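Local coordinates for protein basic helix-loop-helix, putative, expressed (Oryza sativa subsp. japonica, PDB 5LW0) that binds ADP-ribose through its macrodomain and, as part of a longer protein, probably takes part in ADP-ribosylation-linked repair of DNA interstrand crosslinks, at residues L52-A64 with R85-I99. Numbering follows the deposited sequence. Where two conformers were deposited one is given.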
ATOM      1  N   LEU A  52       6.636  10.204 -10.659  1.00 18.39           N
ATOM      2  CA  LEU A  52       5.160  10.182 -10.355  1.00 18.28           C
ATOM      3  C   LEU A  52       4.312   9.924 -11.539  1.00 17.74           C
ATOM      4  O   LEU A  52       3.243   9.299 -11.443  1.00 15.23           O
ATOM      5  CB  LEU A  52       4.727  11.520  -9.719  1.00 20.23           C
ATOM      6  CG  LEU A  52       5.423  12.021  -8.497  1.00 27.80           C
ATOM      7  CD1 LEU A  52       4.633  13.186  -7.911  1.00 28.40           C
ATOM      8  CD2 LEU A  52       5.560  10.939  -7.489  1.00 27.80           C
ATOM      9  N   ASP A  53       4.685  10.467 -12.697  1.00 16.29           N
ATOM     10  CA  ASP A  53       3.913  10.215 -13.884  1.00 17.30           C
ATOM     11  C   ASP A  53       3.887   8.736 -14.217  1.00 15.87           C
ATOM     12  O   ASP A  53       2.838   8.172 -14.548  1.00 17.44           O
ATOM     13  CB  ASP A  53       4.426  11.038 -15.058  1.00 19.33           C
ATOM     14  CG  ASP A  53       4.259  12.522 -14.824  1.00 26.31           C
ATOM     15  OD1 ASP A  53       3.121  13.006 -14.992  1.00 32.55           O
ATOM     16  OD2 ASP A  53       5.259  13.201 -14.466  1.00 39.04           O
ATOM     17  N   ARG A  54       5.068   8.109 -14.227  1.00 15.36           N
ATOM     18  CA  ARG A  54       5.131   6.683 -14.510  1.00 16.49           C
ATOM     19  C   ARG A  54       4.384   5.853 -13.421  1.00 15.26           C
ATOM     20  O   ARG A  54       3.652   4.935 -13.755  1.00 16.29           O
ATOM     21  CB  ARG A  54       6.570   6.251 -14.626  1.00 18.33           C
ATOM     22  CG  ARG A  54       6.787   4.771 -14.914  1.00 19.66           C
ATOM     23  CD  ARG A  54       6.152   4.260 -16.167  1.00 25.56           C
ATOM     24  NE  ARG A  54       6.549   4.953 -17.325  1.00 23.95           N
ATOM     25  CZ  ARG A  54       7.604   4.607 -18.098  1.00 31.96           C
ATOM     26  NH1 ARG A  54       8.378   3.557 -17.783  1.00 31.56           N
ATOM     27  NH2 ARG A  54       7.896   5.323 -19.201  1.00 27.64           N
ATOM     28  N   ALA A  55       4.607   6.208 -12.172  1.00 14.52           N
ATOM     29  CA  ALA A  55       3.929   5.493 -11.043  1.00 14.59           C
ATOM     30  C   ALA A  55       2.412   5.558 -11.194  1.00 15.09           C
ATOM     31  O   ALA A  55       1.716   4.544 -10.978  1.00 14.01           O
ATOM     32  CB  ALA A  55       4.377   6.014  -9.738  1.00 14.53           C
ATOM     33  N   SER A  56       1.889   6.745 -11.523  1.00 15.31           N
ATOM     34  CA  SER A  56       0.449   6.876 -11.588  1.00 15.88           C
ATOM     35  C   SER A  56      -0.142   5.999 -12.732  1.00 16.10           C
ATOM     36  O   SER A  56      -1.223   5.447 -12.588  1.00 16.68           O
ATOM     37  CB  SER A  56       0.044   8.370 -11.683  1.00 16.52           C
ATOM     38  OG  SER A  56       0.589   8.984 -12.856  1.00 17.66           O
ATOM     39  N   ASP A  57       0.567   5.868 -13.868  1.00 16.28           N
ATOM     40  CA  ASP A  57       0.142   5.003 -14.911  1.00 17.29           C
ATOM     41  C   ASP A  57       0.098   3.561 -14.394  1.00 15.35           C
ATOM     42  O   ASP A  57      -0.819   2.770 -14.736  1.00 15.73           O
ATOM     43  CB  ASP A  57       1.172   4.987 -16.089  1.00 19.05           C
ATOM     44  CG  ASP A  57       1.190   6.272 -16.927  1.00 25.23           C
ATOM     45  OD1 ASP A  57       0.249   7.046 -16.908  1.00 28.07           O
ATOM     46  OD2 ASP A  57       2.175   6.410 -17.721  1.00 33.39           O
ATOM     47  N   ILE A  58       1.146   3.178 -13.676  1.00 14.56           N
ATOM     48  CA  ILE A  58       1.266   1.800 -13.183  1.00 15.49           C
ATOM     49  C   ILE A  58       0.170   1.463 -12.140  1.00 14.83           C
ATOM     50  O   ILE A  58      -0.441   0.396 -12.211  1.00 15.62           O
ATOM     51  CB  ILE A  58       2.670   1.546 -12.637  1.00 15.65           C
ATOM     52  CG1 ILE A  58       3.634   1.519 -13.817  1.00 17.03           C
ATOM     53  CG2 ILE A  58       2.768   0.234 -11.850  1.00 17.08           C
ATOM     54  CD1 ILE A  58       5.070   1.529 -13.420  1.00 17.51           C
ATOM     55  N   ILE A  59      -0.095   2.412 -11.240  1.00 14.04           N
ATOM     56  CA  ILE A  59      -1.170   2.220 -10.232  1.00 12.95           C
ATOM     57  C   ILE A  59      -2.493   1.920 -10.936  1.00 13.60           C
ATOM     58  O   ILE A  59      -3.206   0.950 -10.622  1.00 14.19           O
ATOM     59  CB  ILE A  59      -1.341   3.473  -9.311  1.00 13.07           C
ATOM     60  CG1 ILE A  59      -0.168   3.606  -8.337  1.00 13.21           C
ATOM     61  CG2 ILE A  59      -2.616   3.342  -8.469  1.00 14.00           C
ATOM     62  CD1 ILE A  59      -0.010   4.962  -7.712  1.00 15.16           C
ATOM     63  N   VAL A  60      -2.861   2.768 -11.869  1.00 14.27           N
ATOM     64  CA  VAL A  60      -4.146   2.647 -12.525  1.00 14.94           C
ATOM     65  C   VAL A  60      -4.253   1.388 -13.368  1.00 15.52           C
ATOM     66  O   VAL A  60      -5.277   0.700 -13.375  1.00 15.11           O
ATOM     67  CB  VAL A  60      -4.485   3.924 -13.327  1.00 18.37           C
ATOM     68  CG1 VAL A  60      -5.624   3.712 -14.232  1.00 27.62           C
ATOM     69  CG2 VAL A  60      -4.738   5.112 -12.387  1.00 19.00           C
ATOM     70  N   ASP A  61      -3.178   1.010 -14.035  1.00 14.71           N
ATOM     71  CA  ASP A  61      -3.182  -0.277 -14.748  1.00 15.55           C
ATOM     72  C   ASP A  61      -3.275  -1.474 -13.838  1.00 14.46           C
ATOM     73  O   ASP A  61      -3.995  -2.414 -14.132  1.00 15.75           O
ATOM     74  CB  ASP A  61      -1.976  -0.381 -15.651  1.00 20.56           C
ATOM     75  CG  ASP A  61      -2.106   0.526 -16.914  1.00 27.28           C
ATOM     76  OD1 ASP A  61      -3.240   1.005 -17.260  1.00 33.35           O
ATOM     77  OD2 ASP A  61      -1.087   0.814 -17.531  1.00 35.54           O
ATOM     78  N   ALA A  62      -2.554  -1.455 -12.709  1.00 12.67           N
ATOM     79  CA  ALA A  62      -2.589  -2.592 -11.754  1.00 13.92           C
ATOM     80  C   ALA A  62      -3.978  -2.713 -11.096  1.00 14.22           C
ATOM     81  O   ALA A  62      -4.489  -3.805 -10.877  1.00 14.97           O
ATOM     82  CB  ALA A  62      -1.529  -2.416 -10.658  1.00 13.77           C
ATOM     83  N   VAL A  63      -4.558  -1.572 -10.790  1.00 14.53           N
ATOM     84  CA  VAL A  63      -5.915  -1.536 -10.197  1.00 13.47           C
ATOM     85  C   VAL A  63      -6.942  -2.063 -11.203  1.00 14.11           C
ATOM     86  O   VAL A  63      -7.762  -2.918 -10.878  1.00 14.83           O
ATOM     87  CB  VAL A  63      -6.267  -0.103  -9.748  1.00 13.20           C
ATOM     88  CG1 VAL A  63      -7.744   0.021  -9.505  1.00 13.75           C
ATOM     89  CG2 VAL A  63      -5.450   0.260  -8.504  1.00 13.91           C
ATOM     90  N   ALA A  64      -6.866  -1.579 -12.431  1.00 14.64           N
ATOM     91  CA  ALA A  64      -7.807  -2.044 -13.466  1.00 16.86           C
ATOM     92  C   ALA A  64      -7.683  -3.560 -13.633  1.00 16.96           C
ATOM     93  O   ALA A  64      -8.714  -4.273 -13.672  1.00 18.84           O
ATOM     94  CB  ALA A  64      -7.530  -1.355 -14.768  1.00 17.97           C
ATOM     95  N   ARG A  85       0.408  15.283  -5.458  1.00 17.78           N
ATOM     96  CA  ARG A  85       0.517  15.162  -6.842  1.00 19.04           C
ATOM     97  C   ARG A  85       0.164  13.762  -7.333  1.00 16.80           C
ATOM     98  O   ARG A  85      -0.477  13.596  -8.368  1.00 16.98           O
ATOM     99  CB  ARG A  85       1.939  15.548  -7.291  1.00 23.33           C
ATOM    100  CG  ARG A  85       2.079  15.491  -8.780  1.00 32.15           C
ATOM    101  CD  ARG A  85       3.019  16.556  -9.359  1.00 41.15           C
ATOM    102  NE  ARG A  85       2.909  16.525 -10.825  1.00 49.42           N
ATOM    103  CZ  ARG A  85       3.708  15.816 -11.632  1.00 54.59           C
ATOM    104  NH1 ARG A  85       4.740  15.125 -11.142  1.00 55.10           N
ATOM    105  NH2 ARG A  85       3.488  15.822 -12.945  1.00 63.36           N
ATOM    106  N   ILE A  86       0.551  12.737  -6.579  1.00 15.56           N
ATOM    107  CA  ILE A  86       0.220  11.386  -7.012  1.00 14.58           C
ATOM    108  C   ILE A  86      -1.305  11.155  -6.958  1.00 14.65           C
ATOM    109  O   ILE A  86      -1.879  10.566  -7.883  1.00 14.09           O
ATOM    110  CB  ILE A  86       1.001  10.287  -6.207  1.00 16.69           C
ATOM    111  CG1 ILE A  86       0.851   8.946  -6.876  1.00 16.49           C
ATOM    112  CG2 ILE A  86       0.540  10.219  -4.741  1.00 19.11           C
ATOM    113  CD1 ILE A  86       1.536   8.830  -8.210  1.00 17.83           C
ATOM    114  N   LEU A  87      -1.991  11.703  -5.971  1.00 14.79           N
ATOM    115  CA  LEU A  87      -3.462  11.552  -5.974  1.00 14.56           C
ATOM    116  C   LEU A  87      -4.105  12.265  -7.173  1.00 13.71           C
ATOM    117  O   LEU A  87      -5.003  11.735  -7.825  1.00 14.86           O
ATOM    118  CB  LEU A  87      -4.106  12.015  -4.659  1.00 15.26           C
ATOM    119  CG  LEU A  87      -3.718  11.296  -3.391  1.00 14.84           C
ATOM    120  CD1 LEU A  87      -4.587  11.775  -2.235  1.00 15.25           C
ATOM    121  CD2 LEU A  87      -3.815   9.797  -3.546  1.00 14.21           C
ATOM    122  N   SER A  88      -3.608  13.444  -7.505  1.00 14.35           N
ATOM    123  CA  SER A  88      -4.155  14.220  -8.618  0.50 14.91           C
ATOM    124  C   SER A  88      -3.969  13.505  -9.979  1.00 15.48           C
ATOM    125  O   SER A  88      -4.909  13.399 -10.779  1.00 15.61           O
ATOM    126  CB  SER A  88      -3.488  15.617  -8.670  0.50 15.68           C
ATOM    127  OG  SER A  88      -4.052  16.390  -9.708  0.50 15.16           O
ATOM    128  N   LEU A  89      -2.771  12.908 -10.176  1.00 15.58           N
ATOM    129  CA  LEU A  89      -2.484  12.160 -11.363  1.00 15.66           C
ATOM    130  C   LEU A  89      -3.298  10.928 -11.457  1.00 14.23           C
ATOM    131  O   LEU A  89      -3.832  10.576 -12.513  1.00 16.12           O
ATOM    132  CB  LEU A  89      -1.001  11.807 -11.432  1.00 16.19           C
ATOM    133  CG  LEU A  89      -0.009  12.983 -11.692  1.00 17.48           C
ATOM    134  CD1 LEU A  89       1.405  12.609 -11.370  1.00 17.95           C
ATOM    135  CD2 LEU A  89      -0.129  13.442 -13.106  1.00 20.06           C
ATOM    136  N   VAL A  90      -3.400  10.193 -10.347  1.00 13.20           N
ATOM    137  CA  VAL A  90      -4.171   8.980 -10.381  1.00 13.54           C
ATOM    138  C   VAL A  90      -5.627   9.261 -10.644  1.00 13.79           C
ATOM    139  O   VAL A  90      -6.276   8.541 -11.421  1.00 14.98           O
ATOM    140  CB  VAL A  90      -3.936   8.157  -9.113  1.00 13.49           C
ATOM    141  CG1 VAL A  90      -4.957   7.070  -8.960  1.00 14.13           C
ATOM    142  CG2 VAL A  90      -2.534   7.573  -9.131  1.00 13.97           C
ATOM    143  N   LYS A  91      -6.169  10.297 -10.029  1.00 14.51           N
ATOM    144  CA  LYS A  91      -7.612  10.660 -10.298  1.00 16.61           C
ATOM    145  C   LYS A  91      -7.838  10.890 -11.804  1.00 17.43           C
ATOM    146  O   LYS A  91      -8.809  10.425 -12.357  1.00 17.44           O
ATOM    147  CB  LYS A  91      -8.008  11.909  -9.507  1.00 17.35           C
ATOM    148  CG  LYS A  91      -8.257  11.627  -8.076  1.00 21.92           C
ATOM    149  CD  LYS A  91      -9.012  12.792  -7.451  1.00 31.06           C
ATOM    150  CE  LYS A  91      -8.201  13.490  -6.481  1.00 32.52           C
ATOM    151  NZ  LYS A  91      -8.940  14.685  -5.928  1.00 28.28           N
ATOM    152  N   GLU A  92      -6.935  11.637 -12.430  1.00 17.54           N
ATOM    153  CA  GLU A  92      -7.076  12.009 -13.849  1.00 20.71           C
ATOM    154  C   GLU A  92      -7.049  10.762 -14.726  1.00 19.29           C
ATOM    155  O   GLU A  92      -7.919  10.553 -15.575  1.00 19.73           O
ATOM    156  CB  GLU A  92      -5.894  12.866 -14.281  1.00 26.43           C
ATOM    157  CG  GLU A  92      -5.945  14.309 -13.937  1.00 35.51           C
ATOM    158  CD  GLU A  92      -4.658  15.040 -14.337  1.00 45.72           C
ATOM    159  OE1 GLU A  92      -3.739  14.390 -14.892  1.00 54.63           O
ATOM    160  OE2 GLU A  92      -4.569  16.260 -14.097  1.00 56.98           O
ATOM    161  N   LYS A  93      -6.117   9.880 -14.414  1.00 18.48           N
ATOM    162  CA  LYS A  93      -5.938   8.671 -15.178  1.00 19.24           C
ATOM    163  C   LYS A  93      -7.026   7.644 -14.922  1.00 19.31           C
ATOM    164  O   LYS A  93      -7.450   6.950 -15.857  1.00 19.15           O
ATOM    165  CB  LYS A  93      -4.560   8.097 -14.955  1.00 20.58           C
ATOM    166  CG  LYS A  93      -3.482   9.080 -15.449  1.00 21.93           C
ATOM    167  CD  LYS A  93      -2.092   8.666 -15.094  1.00 23.37           C
ATOM    168  CE  LYS A  93      -1.126   9.717 -15.677  1.00 25.27           C
ATOM    169  NZ  LYS A  93       0.287   9.374 -15.493  1.00 27.68           N
ATOM    170  N   ALA A  94      -7.508   7.536 -13.665  1.00 15.99           N
ATOM    171  CA  ALA A  94      -8.556   6.633 -13.397  1.00 15.26           C
ATOM    172  C   ALA A  94      -9.841   7.019 -14.117  1.00 19.91           C
ATOM    173  O   ALA A  94     -10.564   6.164 -14.584  1.00 19.58           O
ATOM    174  CB  ALA A  94      -8.804   6.546 -11.908  1.00 17.28           C
ATOM    175  N   ALA A  95     -10.110   8.313 -14.185  1.00 19.14           N
ATOM    176  CA  ALA A  95     -11.265   8.815 -14.934  1.00 20.00           C
ATOM    177  C   ALA A  95     -11.137   8.506 -16.461  1.00 22.97           C
ATOM    178  O   ALA A  95     -12.071   8.031 -17.061  1.00 24.97           O
ATOM    179  CB  ALA A  95     -11.446  10.288 -14.699  1.00 19.16           C
ATOM    180  N   LYS A  96      -9.974   8.730 -17.028  1.00 24.99           N
ATOM    181  CA  LYS A  96      -9.734   8.391 -18.443  1.00 29.33           C
ATOM    182  C   LYS A  96      -9.948   6.928 -18.717  1.00 30.05           C
ATOM    183  O   LYS A  96     -10.500   6.564 -19.745  1.00 29.76           O
ATOM    184  CB  LYS A  96      -8.325   8.784 -18.860  1.00 32.11           C
ATOM    185  CG  LYS A  96      -8.139  10.278 -19.014  1.00 44.00           C
ATOM    186  CD  LYS A  96      -6.873  10.605 -19.829  1.00 52.26           C
ATOM    187  CE  LYS A  96      -5.907  11.501 -19.037  1.00 61.97           C
ATOM    188  NZ  LYS A  96      -6.336  12.929 -19.008  1.00 61.83           N
ATOM    189  N   LYS A  97      -9.496   6.075 -17.802  1.00 25.46           N
ATOM    190  CA  LYS A  97      -9.587   4.623 -17.958  1.00 27.11           C
ATOM    191  C   LYS A  97     -10.915   4.062 -17.535  1.00 25.31           C
ATOM    192  O   LYS A  97     -11.137   2.842 -17.598  1.00 27.28           O
ATOM    193  CB  LYS A  97      -8.494   3.941 -17.142  1.00 32.32           C
ATOM    194  CG  LYS A  97      -7.142   3.876 -17.804  1.00 41.79           C
ATOM    195  CD  LYS A  97      -6.422   2.555 -17.458  1.00 47.80           C
ATOM    196  CE  LYS A  97      -6.977   1.352 -18.211  1.00 52.78           C
ATOM    197  NZ  LYS A  97      -6.103   0.166 -18.011  1.00 55.58           N
ATOM    198  N   ASN A  98     -11.796   4.914 -17.070  1.00 25.65           N
ATOM    199  CA  ASN A  98     -13.073   4.514 -16.629  1.00 27.07           C
ATOM    200  C   ASN A  98     -13.052   3.432 -15.599  1.00 25.69           C
ATOM    201  O   ASN A  98     -13.850   2.522 -15.633  1.00 26.51           O
ATOM    202  CB  ASN A  98     -13.910   4.076 -17.816  1.00 32.94           C
ATOM    203  CG  ASN A  98     -14.949   5.049 -18.115  1.00 43.49           C
ATOM    204  OD1 ASN A  98     -14.760   5.922 -18.972  1.00 50.40           O
ATOM    205  ND2 ASN A  98     -15.993   5.043 -17.313  1.00 44.96           N
ATOM    206  N   ILE A  99     -12.144   3.537 -14.649  1.00 22.22           N
ATOM    207  CA  ILE A  99     -12.174   2.629 -13.519  1.00 22.99           C
ATOM    208  C   ILE A  99     -13.463   2.794 -12.694  1.00 20.36           C
ATOM    209  O   ILE A  99     -13.914   3.910 -12.437  1.00 20.65           O
ATOM    210  CB  ILE A  99     -10.936   2.860 -12.649  1.00 22.93           C
ATOM    211  CG1 ILE A  99      -9.705   2.370 -13.437  1.00 25.94           C
ATOM    212  CG2 ILE A  99     -11.067   2.107 -11.342  1.00 22.29           C
ATOM    213  CD1 ILE A  99      -8.438   2.506 -12.728  1.00 27.99           C
TER
HETATM  214  O   HOH W   1       1.595  11.595 -16.378  1.00 31.74           O
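K93 NZ is gripped by three partners: it donates to S56 OG at 2.7 Å and to D57 OD1 in a charged hydrogen bond, a salt bridge, and a water accepts a third bond from it. The ammonium reaches the D57 carboxylate from above its plane, 57° out of it. The K93 chain, fully extended beyond CG, carries NZ across to the neighbouring helix while K93 CB stays 3.9 Å from V60 CG2. The same water donates to D53 OD1, linking that carboxylate to the lysine. A methionine in place of K93 would probably leave D57 without its charge partner and S56 OG and the water without their donor. The D53 carboxylate also makes a long salt bridge, R85 NH2 to D53 OD1 at 3.5 Å, the guanidinium and carboxylate planes 68° apart, and L89 CD1 lies over the centre of one guanidinium face. Knobs-into-holes packing carries the interior: S56 sits among I86, L89, V90 and K93, and I86 among L52, A55, S56 and I59, its CD1 3.8 Å from S56 CB. Farther along, V60 CG1 meets I99 CD1 at 3.4 Å, a tight carbon contact, while the K97 side chain slides past V60 in the opposite direction, its CD against V60 CG1. K97 NZ forms a salt bridge to D61 OD1 at 3.1 Å, on the anti side but tilted out of the carboxylate plane. A Schellman motif at N98 ends helix 85-96 and brings I99 back against V60 and V63. F104 of the edge strand 104-108 touches V63, V90 and I99, whereas I86 approaches the bound ADP-ribose. The two helices, their segments crossing at -47° with axes approaching to 8.9 Å at their closest, flank strand 74-79 in sequence and pack side by side in the alpha/beta/alpha macrodomain fold.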